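Local atomic coordinates of peptidase M28 (Shewanella amazonensis SB2B, PDB entry 3IIB), a protein that probably acts as a zinc-dependent dipeptidase or carboxypeptidase of the M28 family, with zinc ions bound in its active site. Residues Q7-Q12 and L287-E292; V274-A279 and E414-N419; I340-A345 and N354-A359; S350-A355 and W428-S433; A388-D393 and V420-Q425. All coordinates share one frame; numbering follows the deposited sequence.

Interaction 1: residues Q7-Q12 and L287-E292; sequences QKVAEQ and LPQKPE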
# COMPACT_ATOMS: atom_id res chain seq x y z
N GLN A 7 12.23 38.14 17.40
CA GLN A 7 11.80 36.93 18.09
C GLN A 7 10.28 36.93 18.18
O GLN A 7 9.65 35.92 17.96
CB GLN A 7 12.37 36.78 19.52
CG GLN A 7 11.87 35.47 20.24
CD GLN A 7 12.22 35.38 21.72
OE1 GLN A 7 13.32 35.73 22.13
NE2 GLN A 7 11.27 34.91 22.53
N LYS A 8 9.69 38.08 18.54
CA LYS A 8 8.23 38.15 18.72
C LYS A 8 7.48 38.03 17.38
O LYS A 8 6.42 37.38 17.31
CB LYS A 8 7.81 39.43 19.43
CG LYS A 8 6.37 39.40 19.88
CD LYS A 8 6.05 40.50 20.87
CE LYS A 8 4.75 40.22 21.63
NZ LYS A 8 4.89 39.10 22.63
N VAL A 9 8.01 38.63 16.33
CA VAL A 9 7.43 38.44 15.00
C VAL A 9 7.51 36.94 14.64
O VAL A 9 6.55 36.38 14.13
CB VAL A 9 8.17 39.26 13.94
CG1 VAL A 9 7.80 38.80 12.52
CG2 VAL A 9 7.86 40.73 14.16
N ALA A 10 8.64 36.30 14.93
CA ALA A 10 8.78 34.88 14.63
C ALA A 10 7.76 34.04 15.43
O ALA A 10 7.17 33.10 14.92
CB ALA A 10 10.19 34.43 14.94
N GLU A 11 7.54 34.39 16.68
CA GLU A 11 6.50 33.73 17.46
C GLU A 11 5.12 33.87 16.80
O GLU A 11 4.36 32.91 16.71
CB GLU A 11 6.51 34.26 18.89
CG GLU A 11 7.72 33.74 19.59
CD GLU A 11 8.00 34.39 20.91
OE1 GLU A 11 7.36 35.40 21.25
OE2 GLU A 11 8.91 33.86 21.59
N GLN A 12 4.81 35.08 16.29
CA GLN A 12 3.54 35.35 15.64
C GLN A 12 3.41 34.65 14.30
O GLN A 12 2.31 34.17 13.98
CB GLN A 12 3.32 36.84 15.49
CG GLN A 12 3.03 37.42 16.83
CD GLN A 12 3.24 38.92 16.97
OE1 GLN A 12 3.57 39.62 16.01
NE2 GLN A 12 2.98 39.43 18.20
N LEU A 287 3.04 40.14 6.66
CA LEU A 287 3.40 41.01 7.78
C LEU A 287 3.32 42.47 7.38
O LEU A 287 3.59 42.81 6.23
CB LEU A 287 4.80 40.74 8.24
CG LEU A 287 5.10 39.40 8.88
CD1 LEU A 287 6.62 39.27 9.01
CD2 LEU A 287 4.42 39.30 10.23
N PRO A 288 2.98 43.35 8.32
CA PRO A 288 3.13 44.79 8.07
C PRO A 288 4.59 45.26 7.92
O PRO A 288 4.85 46.28 7.30
CB PRO A 288 2.44 45.44 9.29
CG PRO A 288 2.43 44.42 10.34
CD PRO A 288 2.54 43.06 9.69
N GLN A 289 5.54 44.52 8.51
CA GLN A 289 6.97 44.84 8.46
C GLN A 289 7.57 44.22 7.20
O GLN A 289 7.23 43.07 6.83
CB GLN A 289 7.73 44.11 9.60
CG GLN A 289 7.51 44.54 11.00
CD GLN A 289 6.40 43.82 11.66
OE1 GLN A 289 5.62 43.12 11.02
NE2 GLN A 289 6.28 44.01 12.97
N LYS A 290 8.54 44.90 6.61
CA LYS A 290 9.37 44.32 5.55
C LYS A 290 10.61 43.63 6.13
O LYS A 290 11.18 44.10 7.11
CB LYS A 290 9.83 45.45 4.61
CG LYS A 290 8.70 46.17 3.97
CD LYS A 290 9.09 47.58 3.52
CE LYS A 290 7.91 48.36 2.97
NZ LYS A 290 8.34 49.70 2.48
N PRO A 291 11.04 42.51 5.52
CA PRO A 291 12.34 42.01 5.96
C PRO A 291 13.49 42.92 5.49
O PRO A 291 13.36 43.59 4.44
CB PRO A 291 12.43 40.65 5.24
CG PRO A 291 11.66 40.85 3.99
CD PRO A 291 10.53 41.80 4.34
N GLU A 292 14.62 42.89 6.18
CA GLU A 292 15.78 43.61 5.69
C GLU A 292 16.29 43.02 4.39
O GLU A 292 16.53 43.74 3.40
CB GLU A 292 16.86 43.67 6.74
CG GLU A 292 16.41 44.49 7.95
CD GLU A 292 17.45 44.53 9.07
OE1 GLU A 292 18.51 43.93 8.91
OE2 GLU A 292 17.18 45.15 10.13
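Val9 meets the loop 287-292 with both of its methyls, one for each partner. CG1 sits 3.7 Å from CD1 of Leu287 and a little farther, 4.1 Å, from Leu287 CD2, which places it against the forked end of the leucine. The other methyl, CG2, comes within 3.8 Å of NE2 of Gln289, where the amide nitrogen lies beside a hydrocarbon surface and makes no hydrogen bond with it. With CG1 opposite the backbone N (chi1 166°) and CG2 beside it, one methyl faces Leu287 and the other Gln289. Gln289 reaches the methyl by bending at its second torsion (chi2 90°), and the Gln289 and Val9 side chains lie alongside, running opposite ways.

Val9 belongs to the N-terminal helix 3-19. The loop 287-292 is the connection from helix to second strand in a beta-alpha-beta crossover of the peptidase domain: strand 247-257 leads through helix 267-285 and this loop into strand 293-300, which runs parallel to 247-257 in the main sheet.

Further out, Trp428 of helix 413-432 is touched by Val9, Leu287, Gln289 and Pro291 alike, and helix and loop share the indole as a common neighbour. Pro291 O accepts from Ser245 OG and Glu292 N donates to Asn432 OD1, holding the loop's far end. On the helix, Ala10 O receives Gln425 NE2. One turn apart, Gln7 NE2 lies 2.7 Å from Glu11 OE2, approaching from above the carboxylate plane, although Gln7 has two conformers and the bond is doubtful to that extent.

Interaction 2: residues V274-A279 and E414-N419; sequences VAIVTA and EALAQN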
# COMPACT_ATOMS: atom_id res chain seq x y z
N VAL A 274 7.25 22.15 -1.35
CA VAL A 274 6.76 23.34 -2.08
C VAL A 274 5.79 24.18 -1.21
O VAL A 274 5.89 25.43 -1.14
CB VAL A 274 6.07 22.91 -3.40
CG1 VAL A 274 5.39 24.11 -4.06
CG2 VAL A 274 7.11 22.26 -4.35
N ALA A 275 4.86 23.49 -0.56
CA ALA A 275 3.84 24.14 0.27
C ALA A 275 4.45 24.76 1.48
O ALA A 275 4.03 25.85 1.90
CB ALA A 275 2.77 23.14 0.69
N ILE A 276 5.44 24.08 2.06
CA ILE A 276 6.05 24.57 3.30
C ILE A 276 6.73 25.89 3.03
O ILE A 276 6.47 26.89 3.73
CB ILE A 276 7.03 23.53 3.87
CG1 ILE A 276 6.25 22.39 4.52
CG2 ILE A 276 8.01 24.17 4.88
CD1 ILE A 276 7.04 21.06 4.64
N VAL A 277 7.62 25.92 2.03
CA VAL A 277 8.39 27.17 1.77
C VAL A 277 7.52 28.29 1.19
O VAL A 277 7.67 29.47 1.59
CB VAL A 277 9.69 26.95 0.96
CG1 VAL A 277 10.62 25.94 1.69
CG2 VAL A 277 9.42 26.52 -0.51
N THR A 278 6.55 27.94 0.34
CA THR A 278 5.62 28.96 -0.23
C THR A 278 4.72 29.57 0.84
O THR A 278 4.59 30.79 0.92
CB THR A 278 4.79 28.40 -1.37
OG1 THR A 278 5.67 27.87 -2.37
CG2 THR A 278 3.92 29.50 -2.02
N ALA A 279 4.10 28.71 1.65
CA ALA A 279 3.26 29.21 2.75
C ALA A 279 4.05 30.04 3.76
O ALA A 279 3.58 31.10 4.19
CB ALA A 279 2.51 28.05 3.48
N GLU A 414 -1.07 18.63 10.67
CA GLU A 414 -0.47 19.29 11.83
C GLU A 414 1.04 19.34 11.69
O GLU A 414 1.66 20.35 12.01
CB GLU A 414 -0.87 18.63 13.15
CG GLU A 414 -2.36 18.75 13.47
N ALA A 415 1.65 18.25 11.23
CA ALA A 415 3.08 18.23 10.98
C ALA A 415 3.50 19.20 9.84
O ALA A 415 4.54 19.89 9.92
CB ALA A 415 3.53 16.80 10.65
N LEU A 416 2.67 19.26 8.78
CA LEU A 416 2.94 20.18 7.67
C LEU A 416 2.95 21.63 8.22
O LEU A 416 3.85 22.41 7.89
CB LEU A 416 1.87 20.05 6.62
CG LEU A 416 2.17 20.84 5.34
CD1 LEU A 416 3.18 20.12 4.45
CD2 LEU A 416 0.86 21.01 4.55
N ALA A 417 1.96 21.95 9.07
CA ALA A 417 1.85 23.26 9.67
C ALA A 417 3.05 23.61 10.54
O ALA A 417 3.48 24.77 10.56
CB ALA A 417 0.51 23.39 10.48
N GLN A 418 3.57 22.65 11.30
CA GLN A 418 4.78 22.89 12.09
C GLN A 418 5.98 23.23 11.21
O GLN A 418 6.79 24.09 11.55
CB GLN A 418 5.09 21.69 12.97
CG GLN A 418 6.21 21.94 14.01
CD GLN A 418 7.57 21.38 13.58
OE1 GLN A 418 7.78 20.99 12.42
NE2 GLN A 418 8.49 21.31 14.53
N ASN A 419 6.11 22.58 10.06
CA ASN A 419 7.16 22.95 9.13
C ASN A 419 6.99 24.37 8.58
O ASN A 419 7.97 25.11 8.48
CB ASN A 419 7.23 22.01 7.93
CG ASN A 419 7.85 20.66 8.26
OD1 ASN A 419 9.06 20.46 8.07
ND2 ASN A 419 7.02 19.70 8.73
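The carbonyl oxygen of Ala415 is gripped twice by Asn419, the residue on which Ile276 packs. The backbone N of Asn419 makes the ordinary helical bond at 3.1 Å, while its side-chain ND2 curls back along the same turn to 2.8 Å from Ala415 O. The two donors come in from opposite faces of the carbonyl plane, ND2 standing well above it, 45° out. This is a helix-helix contact inside the peptidase domain: helix 267-285, which lies against strand 293-300 of the main sheet, packs here on the long C-terminal helix 413-432.

With the amide folded back onto its own helix, Asn419 meets the neighbour mainly with CB, and CG lies close by as well. ND2 also donates to Gly335 O, and the amide is held between its own helix and that loop. Ile276 covers the asparagine: CD1 presses to 3.4 Å from Asn419 CB, a tight fit, and CG2 lies 3.7 Å from the backbone O of Asn419. CG1 of Ile276 also has Leu416 CD1 at 3.8 Å. Leu416 does not start out directed at helix 267-285; placing CG opposite the backbone N (chi1 -172°) brings the end of the side chain over to Ile276.

The Ile276 side chain is about 11 Å from a bound zinc ion and about 9 Å from that of the zinc ligand Asp331. On the far side of the same helix, Thr278 repeats the double grip, its OG1 donating at 2.7 Å to Val274 O from the face opposite to that used by Thr278 N.

Interaction 3: residues I340-A345 and N354-A359; sequences IDWRVA and NAMKVA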
# COMPACT_ATOMS: atom_id res chain seq x y z
N ILE A 340 17.72 22.10 14.00
CA ILE A 340 18.35 22.84 12.91
C ILE A 340 19.86 22.73 13.01
O ILE A 340 20.46 23.12 14.00
CB ILE A 340 17.91 24.32 12.84
CG1 ILE A 340 16.40 24.40 12.66
CG2 ILE A 340 18.71 25.08 11.69
CD1 ILE A 340 15.80 25.80 12.76
N ASP A 341 20.46 22.13 11.98
CA ASP A 341 21.89 22.10 11.83
C ASP A 341 22.33 23.21 10.85
O ASP A 341 21.56 23.61 9.95
CB ASP A 341 22.35 20.73 11.33
CG ASP A 341 22.12 19.63 12.32
OD1 ASP A 341 22.23 19.84 13.55
OD2 ASP A 341 21.85 18.49 11.86
N TRP A 342 23.57 23.67 11.03
CA TRP A 342 24.10 24.84 10.31
C TRP A 342 25.32 24.51 9.51
O TRP A 342 26.03 23.55 9.78
CB TRP A 342 24.45 25.97 11.29
CG TRP A 342 23.30 26.39 12.13
CD1 TRP A 342 22.97 25.89 13.38
CD2 TRP A 342 22.27 27.32 11.79
NE1 TRP A 342 21.83 26.51 13.83
CE2 TRP A 342 21.38 27.38 12.86
CE3 TRP A 342 22.03 28.14 10.69
CZ2 TRP A 342 20.28 28.20 12.86
CZ3 TRP A 342 20.95 28.98 10.71
CH2 TRP A 342 20.09 29.00 11.76
N ARG A 343 25.58 25.38 8.54
CA ARG A 343 26.88 25.45 7.88
C ARG A 343 27.19 26.92 7.74
O ARG A 343 26.86 27.55 6.73
CB ARG A 343 26.81 24.75 6.53
CG ARG A 343 28.14 24.55 5.89
CD ARG A 343 29.00 23.45 6.46
NE ARG A 343 30.13 23.27 5.55
CZ ARG A 343 31.35 23.79 5.72
NH1 ARG A 343 31.67 24.50 6.80
NH2 ARG A 343 32.30 23.61 4.78
N VAL A 344 27.73 27.47 8.84
CA VAL A 344 28.08 28.89 8.96
C VAL A 344 29.52 29.04 9.52
O VAL A 344 30.14 28.06 9.96
CB VAL A 344 27.08 29.63 9.86
CG1 VAL A 344 25.62 29.51 9.30
CG2 VAL A 344 27.16 29.10 11.34
N ALA A 345 30.01 30.28 9.55
CA ALA A 345 31.26 30.58 10.21
C ALA A 345 31.29 30.04 11.64
O ALA A 345 30.27 30.05 12.35
CB ALA A 345 31.51 32.12 10.20
N ASN A 354 21.29 30.48 19.00
CA ASN A 354 20.55 31.36 19.92
C ASN A 354 19.36 32.03 19.20
O ASN A 354 18.23 32.07 19.74
CB ASN A 354 21.53 32.38 20.53
CG ASN A 354 20.89 33.30 21.60
OD1 ASN A 354 20.24 32.84 22.53
ND2 ASN A 354 21.10 34.60 21.45
N ALA A 355 19.60 32.56 18.00
CA ALA A 355 18.54 33.20 17.22
C ALA A 355 17.40 32.24 17.02
O ALA A 355 16.23 32.67 17.00
CB ALA A 355 19.05 33.69 15.85
N MSE A 356 17.69 30.96 16.77
CA MSE A 356 16.60 30.04 16.46
C MSE A 356 16.04 29.35 17.69
O MSE A 356 15.26 28.42 17.56
CB MSE A 356 17.02 29.04 15.40
CG MSE A 356 17.26 29.71 14.03
SE MSE A 356 15.72 30.65 13.39
CE MSE A 356 14.38 29.41 13.56
N LYS A 357 16.42 29.79 18.89
CA LYS A 357 15.81 29.21 20.08
C LYS A 357 14.34 29.59 20.13
O LYS A 357 13.59 28.99 20.86
CB LYS A 357 16.58 29.57 21.34
CG LYS A 357 17.78 28.64 21.51
CD LYS A 357 18.66 29.00 22.71
CE LYS A 357 19.86 28.06 22.82
NZ LYS A 357 19.57 26.68 22.33
N VAL A 358 13.94 30.55 19.30
CA VAL A 358 12.54 30.87 19.14
C VAL A 358 11.68 29.64 18.72
O VAL A 358 10.48 29.60 19.02
CB VAL A 358 12.32 32.06 18.18
CG1 VAL A 358 12.70 31.73 16.73
CG2 VAL A 358 10.90 32.53 18.26
N ALA A 359 12.30 28.67 18.04
CA ALA A 359 11.62 27.46 17.57
C ALA A 359 11.62 26.31 18.59
O ALA A 359 10.97 25.30 18.36
CB ALA A 359 12.23 26.95 16.22
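Two bends in succession fold Met356, built as selenomethionine, toward Ile340 and Trp342: chi2 is -58° and chi3 is -50°, and the chain curls instead of extending. The tryptophan's own second torsion, 91°, stands its ring across the CA-CB-CG plane and offers the six-membered edge to the methionine. CG of Met356 therefore arrives at that edge and in the ring plane, 3.6 Å from Trp342 CZ2 and 3.7 Å from Trp342 CH2. The curled end carries CE to 4.0 Å from CD1 of Ile340. The methionine chain lies nearly perpendicular to both strand side chains.

Ile340 and Trp342 are two apart on strand 337-343 and project from the same side of it. CG2 of Ile340 lies 3.6 Å above the Trp342 plane, over one face toward the rim, so the indole has an isoleucine methyl on a face and a methionine methylene at the edge. Strand 337-343, helix 346-355 and strand 365-366 make up a beta-alpha-beta unit. Met356 stands where the chain turns out of that helix, and its O accepts from Ala359 N at 3.0 Å in the tighter turn that follows.

The indole is also touched by Val352 and Ile353 of the same helix, and by Phe426 of helix 413-432. Across the interface no hydrogen bond is formed, and the groups that meet are methyls, a methylene and an aromatic edge. Their attachment is then by dispersion and exclusion of water.

Interaction 4: residues S350-A355 and W428-S433; sequences SPVINA and WVMANS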
# COMPACT_ATOMS: atom_id res chain seq x y z
N SER A 350 27.16 29.75 17.53
CA SER A 350 26.38 29.95 18.74
C SER A 350 25.35 31.08 18.52
O SER A 350 24.22 30.95 18.95
CB SER A 350 27.28 30.21 19.92
OG SER A 350 28.07 29.07 20.18
N PRO A 351 25.72 32.16 17.80
CA PRO A 351 24.69 33.21 17.53
C PRO A 351 23.47 32.73 16.79
O PRO A 351 22.37 33.08 17.18
CB PRO A 351 25.46 34.28 16.72
CG PRO A 351 26.78 34.24 17.34
CD PRO A 351 27.06 32.73 17.64
N VAL A 352 23.62 31.87 15.77
CA VAL A 352 22.45 31.38 15.01
C VAL A 352 21.63 30.35 15.79
O VAL A 352 20.42 30.34 15.74
CB VAL A 352 22.79 30.90 13.57
CG1 VAL A 352 23.34 32.09 12.74
CG2 VAL A 352 23.77 29.70 13.58
N ILE A 353 22.30 29.50 16.58
CA ILE A 353 21.60 28.60 17.49
C ILE A 353 20.71 29.44 18.40
O ILE A 353 19.52 29.15 18.56
CB ILE A 353 22.59 27.79 18.34
CG1 ILE A 353 23.29 26.70 17.51
CG2 ILE A 353 21.88 27.21 19.59
CD1 ILE A 353 24.51 26.16 18.26
N ASN A 354 21.29 30.48 19.00
CA ASN A 354 20.55 31.36 19.92
C ASN A 354 19.36 32.03 19.20
O ASN A 354 18.23 32.07 19.74
CB ASN A 354 21.53 32.38 20.53
CG ASN A 354 20.89 33.30 21.60
OD1 ASN A 354 20.24 32.84 22.53
ND2 ASN A 354 21.10 34.60 21.45
N ALA A 355 19.60 32.56 18.00
CA ALA A 355 18.54 33.20 17.22
C ALA A 355 17.40 32.24 17.02
O ALA A 355 16.23 32.67 17.00
CB ALA A 355 19.05 33.69 15.85
N TRP A 428 12.29 34.57 8.48
CA TRP A 428 12.22 35.90 9.11
C TRP A 428 13.47 36.21 9.93
O TRP A 428 14.09 37.27 9.76
CB TRP A 428 10.96 36.05 9.96
CG TRP A 428 10.90 37.41 10.52
CD1 TRP A 428 11.19 37.81 11.78
CD2 TRP A 428 10.57 38.59 9.79
NE1 TRP A 428 11.07 39.18 11.89
CE2 TRP A 428 10.68 39.68 10.68
CE3 TRP A 428 10.20 38.83 8.46
CZ2 TRP A 428 10.43 40.98 10.28
CZ3 TRP A 428 9.99 40.15 8.07
CH2 TRP A 428 10.10 41.19 8.98
N VAL A 429 13.86 35.34 10.84
CA VAL A 429 15.04 35.58 11.65
C VAL A 429 16.29 35.76 10.77
O VAL A 429 17.04 36.73 10.95
CB VAL A 429 15.25 34.46 12.72
CG1 VAL A 429 16.57 34.65 13.41
CG2 VAL A 429 14.09 34.51 13.77
N MSE A 430 16.47 34.91 9.76
CA MSE A 430 17.63 35.06 8.92
C MSE A 430 17.60 36.32 8.04
O MSE A 430 18.66 36.92 7.81
CB MSE A 430 17.84 33.83 8.02
CG MSE A 430 18.14 32.56 8.76
SE MSE A 430 19.88 32.58 9.65
CE MSE A 430 19.28 33.03 11.12
N ALA A 431 16.41 36.71 7.56
CA ALA A 431 16.28 37.91 6.73
C ALA A 431 16.46 39.19 7.51
O ALA A 431 16.57 40.26 6.90
CB ALA A 431 14.91 37.93 5.99
N ASN A 432 16.51 39.09 8.84
CA ASN A 432 16.72 40.26 9.70
C ASN A 432 17.95 40.14 10.63
O ASN A 432 18.25 41.06 11.41
CB ASN A 432 15.44 40.52 10.47
CG ASN A 432 14.32 40.95 9.54
OD1 ASN A 432 14.32 42.07 9.07
ND2 ASN A 432 13.41 40.01 9.19
N SER A 433 18.72 39.07 10.48
CA SER A 433 19.86 38.83 11.36
C SER A 433 21.03 39.72 11.04
O SER A 433 21.30 40.03 9.88
CB SER A 433 20.33 37.39 11.22
OG SER A 433 21.39 37.09 12.14
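Segment 350-355 and the helical part of 428-433 are steeply inclined to each other and come nearest at Ala355 and Val429, whose CA atoms are 7.0 Å apart. The first of these helices is kinked at Pro351, whose nitrogen has no hydrogen bond to the preceding turn.

The small Ala355 side chain lies at the point of nearest approach. Its CB meets CG1 of Val429 at 3.6 Å, and the same valine methyl lies 4.1 Å from the backbone O of Ala355. Val429 turns that branch outward by holding CG1 opposite its backbone N (chi1 173°). A second, looser contact is made by the next residue, where CE of Met430, a selenomethionine, is 4.5 Å from CG1 of Val352. No hydrogen bond crosses between the segments; the side chains meet through methyl groups.

Behind this surface, the Asn432 side chain folds back on its own segment. Its ND2 donates to Trp428 O at 2.9 Å, while the same nitrogen lies 3.0 Å above the plane of the Trp428 indole, over its centre. Trp428 NE1 in turn bonds to Asn6 OD1 of the N-terminal helix, and Arg293 NH1 reaches the carbonyls of Met430 and Ser433.

The layout is that of an alpha/beta domain in which the helix of a beta-alpha-beta unit, between strands 337-343 and 365-366, lies against the final helix, with Trp342 touching both Val352 and Met430.

Interaction 5: residues A388-D393 and V420-Q425; sequences ASLRQD and VAVYAQ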
# COMPACT_ATOMS: atom_id res chain seq x y z
N ALA A 388 21.55 25.95 6.03
CA ALA A 388 21.02 25.23 7.17
C ALA A 388 20.29 23.97 6.69
O ALA A 388 19.79 23.92 5.55
CB ALA A 388 20.06 26.13 7.99
N SER A 389 20.28 22.95 7.55
CA SER A 389 19.47 21.75 7.35
C SER A 389 18.47 21.73 8.49
O SER A 389 18.84 21.54 9.67
CB SER A 389 20.32 20.50 7.37
OG SER A 389 21.10 20.36 6.19
N LEU A 390 17.21 21.91 8.13
CA LEU A 390 16.13 21.92 9.08
C LEU A 390 15.60 20.48 9.07
O LEU A 390 14.90 20.04 8.14
CB LEU A 390 15.07 22.96 8.66
CG LEU A 390 15.55 24.42 8.81
CD1 LEU A 390 16.21 24.89 7.50
CD2 LEU A 390 14.41 25.36 9.15
N ARG A 391 15.99 19.75 10.11
CA ARG A 391 15.90 18.29 10.08
C ARG A 391 14.46 17.86 10.34
O ARG A 391 13.94 18.12 11.41
CB ARG A 391 16.78 17.71 11.16
CG ARG A 391 18.28 18.05 11.02
CD ARG A 391 18.89 17.44 9.78
NE ARG A 391 20.34 17.66 9.72
CZ ARG A 391 21.12 17.34 8.69
NH1 ARG A 391 20.61 16.79 7.58
NH2 ARG A 391 22.43 17.59 8.76
N GLN A 392 13.86 17.15 9.37
CA GLN A 392 12.51 16.61 9.51
C GLN A 392 12.54 15.18 9.99
O GLN A 392 13.45 14.45 9.62
CB GLN A 392 11.80 16.61 8.17
CG GLN A 392 11.52 18.00 7.61
CD GLN A 392 10.79 17.94 6.32
OE1 GLN A 392 11.40 17.83 5.22
NE2 GLN A 392 9.47 17.96 6.41
N ASP A 393 11.52 14.80 10.76
CA ASP A 393 11.29 13.40 11.13
C ASP A 393 10.79 12.64 9.91
O ASP A 393 9.65 12.82 9.45
CB ASP A 393 10.30 13.28 12.29
CG ASP A 393 10.13 11.84 12.79
OD1 ASP A 393 10.24 10.87 12.01
OD2 ASP A 393 9.89 11.69 13.99
N VAL A 420 5.75 24.74 8.26
CA VAL A 420 5.46 26.09 7.78
C VAL A 420 5.88 27.11 8.86
O VAL A 420 6.55 28.12 8.57
CB VAL A 420 3.98 26.27 7.42
CG1 VAL A 420 3.72 27.71 7.09
CG2 VAL A 420 3.62 25.38 6.27
N ALA A 421 5.55 26.79 10.11
CA ALA A 421 5.86 27.65 11.27
C ALA A 421 7.35 27.82 11.40
O ALA A 421 7.83 28.94 11.53
CB ALA A 421 5.29 27.09 12.59
N VAL A 422 8.10 26.71 11.35
CA VAL A 422 9.56 26.77 11.56
C VAL A 422 10.27 27.46 10.38
O VAL A 422 11.20 28.25 10.59
CB VAL A 422 10.14 25.38 11.76
CG1 VAL A 422 11.65 25.51 11.95
CG2 VAL A 422 9.51 24.74 13.00
N TYR A 423 9.84 27.21 9.13
CA TYR A 423 10.45 27.90 7.99
C TYR A 423 10.15 29.39 8.03
O TYR A 423 10.99 30.20 7.64
CB TYR A 423 10.06 27.31 6.63
CG TYR A 423 11.07 26.29 6.16
CD1 TYR A 423 11.03 24.97 6.61
CD2 TYR A 423 12.11 26.65 5.31
CE1 TYR A 423 11.96 24.05 6.18
CE2 TYR A 423 13.06 25.74 4.89
CZ TYR A 423 13.01 24.45 5.34
OH TYR A 423 13.97 23.54 4.91
N ALA A 424 8.95 29.75 8.47
CA ALA A 424 8.59 31.16 8.57
C ALA A 424 9.50 31.85 9.59
O ALA A 424 10.02 32.95 9.33
CB ALA A 424 7.12 31.33 8.89
N GLN A 425 9.71 31.21 10.74
CA GLN A 425 10.62 31.72 11.74
C GLN A 425 12.05 31.82 11.16
O GLN A 425 12.74 32.83 11.31
CB GLN A 425 10.67 30.83 12.99
CG GLN A 425 9.35 30.82 13.76
CD GLN A 425 9.43 30.17 15.12
OE1 GLN A 425 10.26 29.29 15.34
NE2 GLN A 425 8.59 30.63 16.06
O HOH W 1 13.52 21.06 6.03
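Strand 388-392 passes helix 420-425 at some distance, Leu390 and Tyr423 having the nearest CA atoms at 8.3 Å, and side chains bridge the gap. This is strand-on-helix packing in the alpha/beta peptidase domain: strand 387-392, antiparallel to 337-343, packs against the C-terminal helix 413-432.

Leu390 carries the strand's share. Its CD2 hangs over one face of the Tyr423 ring, 4.1 Å from the centroid and 14° off the normal, a CH-pi contact, and also touches CG1 of Val422 at 3.9 Å. The other methyl, CD1, reaches toward the phenol end, 3.7 Å from Tyr423 OH. The ring gets there through a chi1 of -94°, away from a staggered value, which points it across the run of the strand, with its hydroxyl next to Leu390.

Tyr423 is also touched by Ile276 and Ala280 of helix 267-285 and by Ser330. Its side chain is about 8 Å from that of the zinc ligand Asp331, near the metal site without reaching it.

A single water ties backbone to phenol: it lies in the ring plane at the edge, donating to Leu390 O at 2.7 Å and sitting 2.8 Å from Tyr423 OH.

Helix 413-432 is the common element: interactions 2, 5 and 4 follow one another along it, and interaction 1 touches its far end, 13 Å from interaction 4 between centres. Interactions 2 and 5 have centres 9 Å apart and touch directly, Ile276 CG2 lying 3.6 Å from Tyr423 CD1. Interactions 3 and 4 share Asn354 and Ala355, with centres only 6 Å apart. Strands 337-343 and 387-392 are neighbours, so 3 and 5 are joined through backbone bonding and the salt bridge from Asp341 OD2 to Arg391 NE, 2.7 Å long. Toward the metal site, the side chains of Ile276 and Tyr423 are about 11 and 12 Å from a zinc ion; interactions 1, 3 and 4 lie away from it.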